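Local structure of dITP/XTP pyrophosphatase (Mycobacteroides abscessus, 6WWD) at residues A47-N52 with A120-C125; S73-D78 with W82-L87; A89-R94 with L106-D111; P159-R164 with R168-L173. The protein probably hydrolyses non-canonical purine nucleoside triphosphates such as XTP, dITP and ITP to monophosphate and diphosphate, clearing them from the nucleotide pool. All coordinates share one frame; numbering follows the deposited sequence.

Contact 1 of 4, residues A47-N52 with A120-C125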
loop_
_atom_site.group_PDB
_atom_site.type_symbol
_atom_site.label_atom_id
_atom_site.label_comp_id
_atom_site.label_asym_id
_atom_site.label_seq_id
_atom_site.Cartn_x
_atom_site.Cartn_y
_atom_site.Cartn_z
ATOM N N ALA D 47 -8.518 3.298 -3.694
ATOM C CA ALA D 47 -8.032 2.487 -4.792
ATOM C C ALA D 47 -8.530 1.050 -4.755
ATOM O O ALA D 47 -8.333 0.325 -5.734
ATOM C CB ALA D 47 -6.494 2.477 -4.794
ATOM N N SER D 48 -9.190 0.614 -3.683
ATOM C CA SER D 48 -9.482 -0.816 -3.545
ATOM C C SER D 48 -10.839 -1.155 -4.149
ATOM O O SER D 48 -11.878 -0.948 -3.522
ATOM C CB SER D 48 -9.434 -1.260 -2.090
ATOM O OG SER D 48 -9.797 -2.640 -2.032
ATOM N N PHE D 49 -10.825 -1.721 -5.351
ATOM C CA PHE D 49 -12.051 -2.268 -5.932
ATOM C C PHE D 49 -12.598 -3.414 -5.093
ATOM O O PHE D 49 -13.821 -3.573 -4.959
ATOM C CB PHE D 49 -11.791 -2.733 -7.365
ATOM C CG PHE D 49 -11.246 -1.657 -8.233
ATOM C CD1 PHE D 49 -12.100 -0.708 -8.800
ATOM C CD2 PHE D 49 -9.879 -1.556 -8.459
ATOM C CE1 PHE D 49 -11.583 0.322 -9.585
ATOM C CE2 PHE D 49 -9.367 -0.544 -9.252
ATOM C CZ PHE D 49 -10.229 0.393 -9.828
ATOM N N GLU D 50 -11.706 -4.224 -4.523
ATOM C CA GLU D 50 -12.138 -5.334 -3.680
ATOM C C GLU D 50 -12.880 -4.844 -2.445
ATOM O O GLU D 50 -13.989 -5.307 -2.165
ATOM C CB GLU D 50 -10.933 -6.182 -3.276
ATOM C CG GLU D 50 -10.321 -6.942 -4.414
ATOM C CD GLU D 50 -9.230 -7.893 -3.955
ATOM O OE1 GLU D 50 -8.956 -7.951 -2.751
ATOM O OE2 GLU D 50 -8.637 -8.576 -4.813
ATOM N N ASP D 51 -12.281 -3.917 -1.683
ATOM C CA ASP D 51 -12.941 -3.436 -0.466
ATOM C C ASP D 51 -14.290 -2.830 -0.805
ATOM O O ASP D 51 -15.269 -3.018 -0.076
ATOM C CB ASP D 51 -12.098 -2.375 0.260
ATOM C CG ASP D 51 -10.851 -2.935 0.894
ATOM O OD1 ASP D 51 -10.724 -4.179 1.065
ATOM O OD2 ASP D 51 -9.975 -2.102 1.213
ATOM N N ASN D 52 -14.353 -2.079 -1.905
ATOM C CA ASN D 52 -15.586 -1.390 -2.231
ATOM C C ASN D 52 -16.647 -2.351 -2.739
ATOM O O ASN D 52 -17.827 -2.157 -2.449
ATOM C CB ASN D 52 -15.304 -0.270 -3.227
ATOM C CG ASN D 52 -14.871 1.012 -2.529
ATOM O OD1 ASN D 52 -15.708 1.761 -2.042
ATOM N ND2 ASN D 52 -13.554 1.249 -2.445
ATOM N N ALA D 120 -3.534 -0.862 -15.075
ATOM C CA ALA D 120 -4.352 -2.057 -15.262
ATOM C C ALA D 120 -5.833 -1.693 -15.241
ATOM O O ALA D 120 -6.258 -0.844 -14.453
ATOM C CB ALA D 120 -4.072 -3.101 -14.174
ATOM N N PHE D 121 -6.618 -2.341 -16.103
ATOM C CA PHE D 121 -8.057 -2.387 -15.898
ATOM C C PHE D 121 -8.345 -3.456 -14.848
ATOM O O PHE D 121 -7.816 -4.567 -14.924
ATOM C CB PHE D 121 -8.792 -2.702 -17.197
ATOM C CG PHE D 121 -9.098 -1.493 -18.054
ATOM C CD1 PHE D 121 -9.651 -0.345 -17.511
ATOM C CD2 PHE D 121 -8.878 -1.537 -19.430
ATOM C CE1 PHE D 121 -9.952 0.753 -18.333
ATOM C CE2 PHE D 121 -9.163 -0.444 -20.258
ATOM C CZ PHE D 121 -9.703 0.696 -19.713
ATOM N N VAL D 122 -9.147 -3.112 -13.850
ATOM C CA VAL D 122 -9.425 -3.991 -12.720
ATOM C C VAL D 122 -10.924 -4.175 -12.618
ATOM O O VAL D 122 -11.689 -3.217 -12.758
ATOM C CB VAL D 122 -8.888 -3.430 -11.387
ATOM C CG1 VAL D 122 -9.156 -4.415 -10.259
ATOM C CG2 VAL D 122 -7.418 -3.113 -11.482
ATOM N N SER D 123 -11.342 -5.397 -12.325
ATOM C CA SER D 123 -12.748 -5.692 -12.123
ATOM C C SER D 123 -12.858 -6.605 -10.907
ATOM O O SER D 123 -12.206 -7.655 -10.858
ATOM C CB SER D 123 -13.335 -6.332 -13.373
ATOM O OG SER D 123 -14.685 -6.633 -13.196
ATOM N N ALA D 124 -13.595 -6.161 -9.891
ATOM C CA ALA D 124 -13.777 -6.922 -8.662
ATOM C C ALA D 124 -15.240 -7.295 -8.466
ATOM O O ALA D 124 -16.145 -6.523 -8.806
ATOM C CB ALA D 124 -13.272 -6.144 -7.441
ATOM N N CYS D 125 -15.454 -8.478 -7.895
ATOM C CA CYS D 125 -16.768 -9.043 -7.607
ATOM C C CYS D 125 -16.750 -9.577 -6.189
ATOM O O CYS D 125 -15.841 -10.337 -5.830
ATOM C CB CYS D 125 -17.120 -10.185 -8.564
ATOM S SG CYS D 125 -17.774 -9.670 -10.155
#
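Glu50 and Ala124 mark the closest backbone approach, CA of Glu50 lying 5.5 Å from CA of Ala124, where the first turn of helix 49-64 rests on strand 118-128. The helix starts after Ser48, its N-cap, whose OG accepts a bond from Asp51 N at 2.8 Å. Ser48 O is gripped by two donors of Asn52, the backbone N and the amide ND2, arriving from opposite faces of the carbonyl plane; ND2 also donates to Thr45 O. With its first turn fixed in this way, the helix presents Phe49 to the strand.

Two strand residues receive it, Val122 and Ala124, which share one face. The Phe49 ring meets valine obliquely, CD2 and CE2 doing the touching: CD2 is 3.5 Å from Val122 CG1, and CE2 lies 3.6 Å from Val122 CB. The ring is placed there by a first torsion of -56°, which sets CG beside the backbone N and anti to the carbonyl carbon. Ala124 fills the space nearer the helix backbone, its CB 3.7 Å from Phe49 CB and 3.6 Å from Phe49 O. The aliphatic part of Glu50 makes a looser approach, CG to Ala124 CB at 4.3 Å.

Phe49 also touches Asp72, the predicted magnesium ligand and proton acceptor, on the neighbouring strand 67-77. The chemistry across the contact is apolar: buried carbons of Phe49, Val122 and Ala124 join helix to sheet beside the probable catalytic centre, while Ser48 bonds with Asp51 and Asn52 on the helix side.

Contact 2 of 4, residues S73-D78 with W82-L87; sequences SGLAVD and WMPGVL
A beta hairpin joins the end of strand 67-77 to the short, weakly bonded strand 84-85, and in it Ala76 faces Pro84 as an antiparallel non-hydrogen-bonded pair. Three backbone bonds tie the arms: Gly85 N to Leu75 O at 2.9 Å, Val77 N to Met83 O at 2.9 Å and Trp82 N to Val77 O at 2.8 Å. Gly85 N lies near the extension of the Leu75 C=O bond, though the N-H...O angle is only 149°; in the other two the donor stands above the carbonyl plane. Pro84 follows a cis peptide bond and has no N-H to give, and its CD lies 3.3 Å from Leu75 O and 3.7 Å from Val77 CG2.

Near the turn, Trp82 CB points away, but chi1 of -72° sets CG beside the backbone N and brings the indole back under Asp78, whose CA makes a CH-pi contact 4.2 Å from the five-membered ring centroid. Ala76 CB meets the indole edge, 3.7 Å from Trp82 CD1. At the far end Ser73 is predicted to bind substrate, and Ser88 OG is bonded to both Leu75 N and Gly85 O. Backbone polarity thus holds the hairpin, the proline is accommodated through carbon contacts, and Asp78 CA and Ala76 CB pack the indole against the strand end.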
loop_
_atom_site.group_PDB
_atom_site.type_symbol
_atom_site.label_atom_id
_atom_site.label_comp_id
_atom_site.label_asym_id
_atom_site.label_seq_id
_atom_site.Cartn_x
_atom_site.Cartn_y
_atom_site.Cartn_z
ATOM N N SER D 73 -15.405 -1.806 -10.738
ATOM C CA SER D 73 -14.428 -1.854 -11.817
ATOM C C SER D 73 -13.851 -0.467 -12.035
ATOM O O SER D 73 -14.442 0.544 -11.634
ATOM C CB SER D 73 -15.043 -2.362 -13.132
ATOM O OG SER D 73 -15.662 -3.609 -12.908
ATOM N N GLY D 74 -12.687 -0.427 -12.679
ATOM C CA GLY D 74 -12.095 0.854 -13.017
ATOM C C GLY D 74 -10.650 0.694 -13.456
ATOM O O GLY D 74 -10.234 -0.385 -13.882
ATOM N N LEU D 75 -9.907 1.805 -13.378
ATOM C CA LEU D 75 -8.540 1.880 -13.867
ATOM C C LEU D 75 -7.585 2.171 -12.717
ATOM O O LEU D 75 -7.845 3.058 -11.898
ATOM C CB LEU D 75 -8.431 2.953 -14.955
ATOM C CG LEU D 75 -7.084 3.206 -15.633
ATOM C CD1 LEU D 75 -6.683 2.002 -16.484
ATOM C CD2 LEU D 75 -7.239 4.448 -16.507
ATOM N N ALA D 76 -6.475 1.444 -12.668
ATOM C CA ALA D 76 -5.443 1.628 -11.652
ATOM C C ALA D 76 -4.148 2.006 -12.350
ATOM O O ALA D 76 -3.635 1.232 -13.161
ATOM C CB ALA D 76 -5.238 0.353 -10.814
ATOM N N VAL D 77 -3.612 3.180 -12.026
ATOM C CA VAL D 77 -2.410 3.711 -12.667
ATOM C C VAL D 77 -1.300 3.774 -11.620
ATOM O O VAL D 77 -1.452 4.438 -10.583
ATOM C CB VAL D 77 -2.661 5.100 -13.287
ATOM C CG1 VAL D 77 -1.407 5.626 -13.962
ATOM C CG2 VAL D 77 -3.852 5.070 -14.254
ATOM N N ASP D 78 -0.188 3.084 -11.890
ATOM C CA ASP D 78 0.930 3.051 -10.950
ATOM C C ASP D 78 1.348 4.455 -10.518
ATOM O O ASP D 78 1.500 4.741 -9.319
ATOM C CB ASP D 78 2.119 2.314 -11.575
ATOM C CG ASP D 78 1.794 0.871 -11.941
ATOM O OD1 ASP D 78 0.608 0.479 -11.895
ATOM O OD2 ASP D 78 2.724 0.114 -12.287
ATOM N N TRP D 82 -2.229 3.962 -7.895
ATOM C CA TRP D 82 -3.302 3.049 -8.270
ATOM C C TRP D 82 -4.677 3.704 -8.277
ATOM O O TRP D 82 -5.681 3.007 -8.438
ATOM C CB TRP D 82 -3.253 1.774 -7.413
ATOM C CG TRP D 82 -2.056 0.983 -7.895
ATOM C CD1 TRP D 82 -1.992 0.218 -9.026
ATOM C CD2 TRP D 82 -0.740 0.973 -7.335
ATOM N NE1 TRP D 82 -0.733 -0.303 -9.184
ATOM C CE2 TRP D 82 0.057 0.141 -8.157
ATOM C CE3 TRP D 82 -0.168 1.544 -6.193
ATOM C CZ2 TRP D 82 1.397 -0.115 -7.889
ATOM C CZ3 TRP D 82 1.175 1.305 -5.936
ATOM C CH2 TRP D 82 1.940 0.476 -6.776
ATOM N N MET D 83 -4.746 5.033 -8.184
ATOM C CA MET D 83 -5.914 5.763 -8.656
ATOM C C MET D 83 -5.865 5.799 -10.194
ATOM O O MET D 83 -4.856 5.443 -10.790
ATOM C CB MET D 83 -5.943 7.168 -8.042
ATOM C CG MET D 83 -5.936 7.192 -6.495
ATOM S SD MET D 83 -7.318 6.255 -5.782
ATOM C CE MET D 83 -8.659 7.422 -6.071
ATOM N N PRO D 84 -6.945 6.207 -10.878
ATOM C CA PRO D 84 -8.256 6.705 -10.448
ATOM C C PRO D 84 -9.020 5.771 -9.515
ATOM O O PRO D 84 -9.840 6.275 -8.771
ATOM C CB PRO D 84 -9.010 6.875 -11.769
ATOM C CG PRO D 84 -7.947 7.142 -12.771
ATOM C CD PRO D 84 -6.831 6.214 -12.350
ATOM N N GLY D 85 -8.748 4.467 -9.546
ATOM C CA GLY D 85 -9.365 3.576 -8.570
ATOM C C GLY D 85 -10.874 3.629 -8.694
ATOM O O GLY D 85 -11.420 3.686 -9.798
ATOM N N VAL D 86 -11.571 3.636 -7.552
ATOM C CA VAL D 86 -13.034 3.619 -7.579
ATOM C C VAL D 86 -13.620 4.974 -7.946
ATOM O O VAL D 86 -14.848 5.084 -8.099
ATOM C CB VAL D 86 -13.603 3.087 -6.245
ATOM C CG1 VAL D 86 -12.995 1.708 -5.918
ATOM C CG2 VAL D 86 -13.368 4.068 -5.116
ATOM N N LEU D 87 -12.777 5.993 -8.158
ATOM C CA LEU D 87 -13.203 7.253 -8.760
ATOM C C LEU D 87 -12.999 7.283 -10.283
ATOM O O LEU D 87 -13.123 8.358 -10.891
ATOM C CB LEU D 87 -12.467 8.434 -8.116
ATOM C CG LEU D 87 -13.010 8.912 -6.760
ATOM C CD1 LEU D 87 -12.670 7.922 -5.702
ATOM C CD2 LEU D 87 -12.431 10.263 -6.372
#

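Contact 3 of 4, residues A89-R94 with L106-D111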
loop_
_atom_site.group_PDB
_atom_site.type_symbol
_atom_site.label_atom_id
_atom_site.label_comp_id
_atom_site.label_asym_id
_atom_site.label_seq_id
_atom_site.Cartn_x
_atom_site.Cartn_y
_atom_site.Cartn_z
ATOM N N ALA D 89 -14.789 6.481 -12.903
ATOM C CA ALA D 89 -15.900 6.997 -13.698
ATOM C C ALA D 89 -16.168 8.475 -13.450
ATOM O O ALA D 89 -16.923 9.084 -14.214
ATOM C CB ALA D 89 -17.172 6.186 -13.413
ATOM N N ARG D 90 -15.585 9.066 -12.417
ATOM C CA ARG D 90 -15.778 10.481 -12.141
ATOM C C ARG D 90 -14.440 11.162 -11.871
ATOM O O ARG D 90 -14.333 12.069 -11.041
ATOM C CB ARG D 90 -16.765 10.675 -10.988
ATOM C CG ARG D 90 -16.368 10.057 -9.652
ATOM C CD ARG D 90 -17.520 10.153 -8.653
ATOM N NE ARG D 90 -17.098 10.050 -7.254
ATOM C CZ ARG D 90 -16.810 8.909 -6.618
ATOM N NH1 ARG D 90 -16.867 7.736 -7.256
ATOM N NH2 ARG D 90 -16.449 8.936 -5.335
ATOM N N TRP D 91 -13.400 10.736 -12.592
ATOM C CA TRP D 91 -12.041 11.178 -12.286
ATOM C C TRP D 91 -11.872 12.691 -12.460
ATOM O O TRP D 91 -11.172 13.339 -11.668
ATOM C CB TRP D 91 -11.031 10.411 -13.150
ATOM C CG TRP D 91 -9.605 10.684 -12.725
ATOM C CD1 TRP D 91 -8.598 11.180 -13.497
ATOM C CD2 TRP D 91 -9.061 10.528 -11.405
ATOM N NE1 TRP D 91 -7.454 11.321 -12.750
ATOM C CE2 TRP D 91 -7.711 10.928 -11.461
ATOM C CE3 TRP D 91 -9.580 10.068 -10.192
ATOM C CZ2 TRP D 91 -6.869 10.898 -10.340
ATOM C CZ3 TRP D 91 -8.744 10.035 -9.081
ATOM C CH2 TRP D 91 -7.401 10.448 -9.168
ATOM N N SER D 92 -12.520 13.273 -13.483
ATOM C CA SER D 92 -12.503 14.712 -13.714
ATOM C C SER D 92 -13.424 15.466 -12.768
ATOM O O SER D 92 -13.519 16.687 -12.859
ATOM C CB SER D 92 -12.884 15.019 -15.161
ATOM O OG SER D 92 -14.203 14.578 -15.418
ATOM N N GLY D 93 -14.102 14.767 -11.876
ATOM C CA GLY D 93 -15.003 15.345 -10.905
ATOM C C GLY D 93 -16.465 15.160 -11.188
ATOM O O GLY D 93 -17.278 15.364 -10.276
ATOM N N ARG D 94 -16.829 14.730 -12.394
ATOM C CA ARG D 94 -18.219 14.634 -12.825
ATOM C C ARG D 94 -18.445 13.288 -13.494
ATOM O O ARG D 94 -17.776 12.962 -14.480
ATOM C CB ARG D 94 -18.600 15.777 -13.776
ATOM N N LEU D 106 -4.430 11.877 -19.121
ATOM C CA LEU D 106 -3.298 12.159 -20.004
ATOM C C LEU D 106 -2.523 13.381 -19.547
ATOM O O LEU D 106 -1.287 13.371 -19.535
ATOM C CB LEU D 106 -3.761 12.384 -21.444
ATOM C CG LEU D 106 -4.241 11.199 -22.267
ATOM C CD1 LEU D 106 -4.522 11.665 -23.695
ATOM C CD2 LEU D 106 -3.177 10.112 -22.237
ATOM N N ALA D 107 -3.238 14.465 -19.223
ATOM C CA ALA D 107 -2.567 15.693 -18.813
ATOM C C ALA D 107 -1.808 15.488 -17.513
ATOM O O ALA D 107 -0.700 16.010 -17.347
ATOM C CB ALA D 107 -3.572 16.837 -18.669
ATOM N N GLN D 108 -2.399 14.743 -16.571
ATOM C CA GLN D 108 -1.711 14.474 -15.310
ATOM C C GLN D 108 -0.402 13.735 -15.551
ATOM O O GLN D 108 0.607 14.014 -14.891
ATOM C CB GLN D 108 -2.614 13.671 -14.359
ATOM C CG GLN D 108 -3.773 14.470 -13.735
ATOM C CD GLN D 108 -4.671 13.616 -12.861
ATOM O OE1 GLN D 108 -4.950 12.473 -13.188
ATOM N NE2 GLN D 108 -5.116 14.167 -11.744
ATOM N N LEU D 109 -0.385 12.832 -16.533
ATOM C CA LEU D 109 0.760 11.980 -16.810
ATOM C C LEU D 109 1.647 12.501 -17.949
ATOM O O LEU D 109 2.557 11.793 -18.379
ATOM C CB LEU D 109 0.257 10.573 -17.146
ATOM C CG LEU D 109 -0.645 9.835 -16.148
ATOM C CD1 LEU D 109 -0.952 8.449 -16.714
ATOM C CD2 LEU D 109 -0.031 9.707 -14.772
ATOM N N SER D 110 1.458 13.744 -18.397
ATOM C CA SER D 110 2.008 14.135 -19.691
ATOM C C SER D 110 3.524 14.068 -19.749
ATOM O O SER D 110 4.085 13.987 -20.848
ATOM C CB SER D 110 1.556 15.546 -20.062
ATOM O OG SER D 110 2.173 16.484 -19.214
ATOM N N ASP D 111 4.213 14.088 -18.617
ATOM C CA ASP D 111 5.666 14.071 -18.660
ATOM C C ASP D 111 6.272 12.757 -18.177
ATOM O O ASP D 111 7.495 12.667 -18.023
ATOM C CB ASP D 111 6.208 15.263 -17.872
ATOM C CG ASP D 111 5.767 16.592 -18.477
ATOM O OD1 ASP D 111 5.949 16.755 -19.704
ATOM O OD2 ASP D 111 5.256 17.471 -17.741
#
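Trp91 and Gln108 meet through one side-chain hydrogen bond, from indole NE1 to amide OE1 at 2.8 Å, with an N-H...O angle of 162°. The oxygen sits at the edge of the indole, in the ring plane and close to the line of the N-H. Seen from the glutamine, the donor is tilted 30° from the carbonyl plane. The ring and amide planes stand 65° apart. The amide nitrogen stays farther off, NE2 being 3.8 Å from Trp91 NE1.

Both side chains reach out to make the bond. Trp91 carries CG anti to its own backbone N, which projects the indole from the type I turn of Arg90 to Gly93 toward the helix. Gln108, in the last turn of helix 98-108, places CG beside its backbone N and then runs extended, delivering the amide to the ring edge.

The other half of the amide is also engaged: Gln108 NE2 donates to Trp91 O of the third subunit, and Trp91 O receives the corresponding bond from Gln108 of that subunit. The two Trp91 rings meet as well, their planes steeply inclined, while Tyr157, a predicted substrate-binding residue, touches the indole within the chain. The reciprocal Gln108-Trp91 bonds and the Trp91-Trp91 contact are consistent with an interface in which two subunits are related by two-fold symmetry.

Contact 4 of 4, residues P159-R164 with R168-L173; sequences PIFVPR and RTAAEL
Phe161 O and Ala170 N form the direct polar link, a hydrogen bond of 2.7 Å in which Ala170 N lies close to the extension of the Phe161 carbonyl bond, with the N-H...O angle bent to 145°. The same oxygen is approached by Thr169 CA at 3.1 Å in a CA-H...O contact. Around this point the first shell is carbon against backbone oxygen: Thr169 CG2 lies 3.3 Å from Pro159 O, and Pro163 CD 3.2 Å from Arg168 O. Proline has no N-H to offer that carbonyl; instead a water donates to Arg168 O and to Pro163 O, each at 2.8 Å, bridging the two segments. Ala171 CB packs against the Pro159 ring, 4.0 Å from CG, and Ala170 CB reaches the edge of the Phe161 ring.

A second shell fixes residues 168-173. Glu172 folds back so that OE1, through its anti lone pair, accepts from Thr169 N at 2.9 Å, while Glu172 N donates to Thr169 O. The torsion of Thr169, chi1 71°, puts OG1 between its backbone N and carbonyl carbon; OG1 is bonded to Ala150 O. Leu173 CD2 lies over the centre of the Arg168 guanidinium face.

Outward, backbone bonds to Ser144 and Lys142 hold Val162 and Arg164, and Phe161 adds ring contacts with Phe121 and Trp141. Pro159 adjoins Asp158, predicted to bind substrate. One short backbone bond, one water bridge and carbon packing thus join the segments, while polar groups of 168-173 pair partly among themselves and partly with Ala150, Asn153 and Glu177.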
loop_
_atom_site.group_PDB
_atom_site.type_symbol
_atom_site.label_atom_id
_atom_site.label_comp_id
_atom_site.label_asym_id
_atom_site.label_seq_id
_atom_site.Cartn_x
_atom_site.Cartn_y
_atom_site.Cartn_z
ATOM N N PRO D 159 -9.454 4.233 -25.271
ATOM C CA PRO D 159 -8.553 4.881 -26.243
ATOM C C PRO D 159 -7.167 5.210 -25.696
ATOM O O PRO D 159 -6.278 5.483 -26.496
ATOM C CB PRO D 159 -9.311 6.166 -26.628
ATOM C CG PRO D 159 -10.716 5.874 -26.322
ATOM C CD PRO D 159 -10.708 4.994 -25.126
ATOM N N ILE D 160 -6.935 5.181 -24.377
ATOM C CA ILE D 160 -5.612 5.494 -23.845
ATOM C C ILE D 160 -5.025 4.344 -23.042
ATOM O O ILE D 160 -3.994 4.516 -22.398
ATOM C CB ILE D 160 -5.617 6.774 -22.986
ATOM C CG1 ILE D 160 -6.584 6.607 -21.796
ATOM C CG2 ILE D 160 -5.877 8.023 -23.829
ATOM C CD1 ILE D 160 -6.441 7.713 -20.784
ATOM N N PHE D 161 -5.664 3.177 -23.049
ATOM C CA PHE D 161 -5.139 2.018 -22.336
ATOM C C PHE D 161 -4.441 1.104 -23.331
ATOM O O PHE D 161 -5.083 0.588 -24.250
ATOM C CB PHE D 161 -6.243 1.263 -21.599
ATOM C CG PHE D 161 -5.743 0.066 -20.834
ATOM C CD1 PHE D 161 -5.034 0.230 -19.658
ATOM C CD2 PHE D 161 -5.951 -1.228 -21.315
ATOM C CE1 PHE D 161 -4.556 -0.882 -18.945
ATOM C CE2 PHE D 161 -5.481 -2.346 -20.606
ATOM C CZ PHE D 161 -4.781 -2.167 -19.419
ATOM N N VAL D 162 -3.139 0.898 -23.144
ATOM C CA VAL D 162 -2.348 0.023 -24.006
ATOM C C VAL D 162 -2.159 -1.301 -23.276
ATOM O O VAL D 162 -1.402 -1.352 -22.290
ATOM C CB VAL D 162 -0.989 0.645 -24.370
ATOM C CG1 VAL D 162 -0.202 -0.310 -25.258
ATOM C CG2 VAL D 162 -1.164 2.006 -25.064
ATOM N N PRO D 163 -2.834 -2.373 -23.679
ATOM C CA PRO D 163 -2.595 -3.687 -23.069
ATOM C C PRO D 163 -1.155 -4.153 -23.249
ATOM O O PRO D 163 -0.580 -4.050 -24.333
ATOM C CB PRO D 163 -3.558 -4.605 -23.835
ATOM C CG PRO D 163 -4.592 -3.705 -24.347
ATOM C CD PRO D 163 -3.874 -2.437 -24.711
ATOM N N ARG D 164 -0.592 -4.713 -22.188
ATOM C CA ARG D 164 0.733 -5.301 -22.299
ATOM C C ARG D 164 0.725 -6.383 -23.377
ATOM O O ARG D 164 -0.262 -7.099 -23.552
ATOM C CB ARG D 164 1.173 -5.861 -20.944
ATOM C CG ARG D 164 2.623 -5.551 -20.610
ATOM C CD ARG D 164 2.905 -5.636 -19.129
ATOM N NE ARG D 164 2.479 -4.431 -18.420
ATOM C CZ ARG D 164 2.444 -4.329 -17.089
ATOM N NH1 ARG D 164 2.808 -5.375 -16.346
ATOM N NH2 ARG D 164 2.012 -3.202 -16.502
ATOM N N ARG D 168 -0.917 -1.220 -29.461
ATOM C CA ARG D 168 -2.254 -0.718 -29.729
ATOM C C ARG D 168 -3.034 -0.507 -28.441
ATOM O O ARG D 168 -2.788 -1.171 -27.426
ATOM C CB ARG D 168 -3.018 -1.679 -30.628
ATOM C CG ARG D 168 -2.489 -1.783 -32.053
ATOM C CD ARG D 168 -3.272 -2.847 -32.790
ATOM N NE ARG D 168 -2.972 -4.167 -32.251
ATOM C CZ ARG D 168 -3.780 -5.215 -32.362
ATOM N NH1 ARG D 168 -4.975 -5.073 -32.926
ATOM N NH2 ARG D 168 -3.420 -6.385 -31.851
ATOM N N THR D 169 -3.960 0.451 -28.483
ATOM C CA THR D 169 -4.850 0.711 -27.364
ATOM C C THR D 169 -6.033 -0.246 -27.386
ATOM O O THR D 169 -6.329 -0.882 -28.400
ATOM C CB THR D 169 -5.375 2.142 -27.382
ATOM O OG1 THR D 169 -6.302 2.299 -28.463
ATOM C CG2 THR D 169 -4.237 3.131 -27.510
ATOM N N ALA D 170 -6.730 -0.324 -26.247
ATOM C CA ALA D 170 -7.894 -1.198 -26.173
ATOM C C ALA D 170 -8.919 -0.813 -27.229
ATOM O O ALA D 170 -9.553 -1.685 -27.833
ATOM C CB ALA D 170 -8.512 -1.163 -24.777
ATOM N N ALA D 171 -9.077 0.491 -27.484
ATOM C CA ALA D 171 -9.998 0.943 -28.521
ATOM C C ALA D 171 -9.516 0.618 -29.931
ATOM O O ALA D 171 -10.320 0.674 -30.865
ATOM C CB ALA D 171 -10.239 2.448 -28.395
ATOM N N GLU D 172 -8.233 0.283 -30.119
ATOM C CA GLU D 172 -7.763 -0.102 -31.446
ATOM C C GLU D 172 -7.949 -1.577 -31.751
ATOM O O GLU D 172 -7.778 -1.974 -32.906
ATOM C CB GLU D 172 -6.280 0.233 -31.627
ATOM C CG GLU D 172 -5.989 1.691 -31.912
ATOM C CD GLU D 172 -4.502 1.968 -32.025
ATOM O OE1 GLU D 172 -3.754 1.627 -31.092
ATOM O OE2 GLU D 172 -4.070 2.535 -33.039
ATOM N N LEU D 173 -8.320 -2.392 -30.770
ATOM C CA LEU D 173 -8.442 -3.815 -31.039
ATOM C C LEU D 173 -9.697 -4.065 -31.866
ATOM O O LEU D 173 -10.751 -3.477 -31.618
ATOM C CB LEU D 173 -8.471 -4.602 -29.723
ATOM C CG LEU D 173 -7.216 -4.451 -28.846
ATOM C CD1 LEU D 173 -7.237 -5.377 -27.635
ATOM C CD2 LEU D 173 -5.944 -4.670 -29.661
HETATM O O HOH W 1 -1.474 -3.552 -26.953
#

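Overall arrangement
From the N terminus, residues 47-52 open contact 1, which closes only when strand 118-128 returns at 120-125. Inside that long loop contacts 2 and 3 follow in series: 73-78 with 82-87 closes a tight hairpin, and 89-94 with 106-111 closes the loop that holds most of helix 98-108. Contact 4 opens later and closes a short loop of its own, so no two contacts cross. Contacts 1 and 2 share the sheet through neighbouring strands, and Ala120 N lies 2.8 Å from Ala76 O. Pro84 touching Trp91 joins contacts 2 and 3, Leu106 touching Ile160 joins 3 and 4, and Phe121 touching Phe161 links contact 4 back to contact 1.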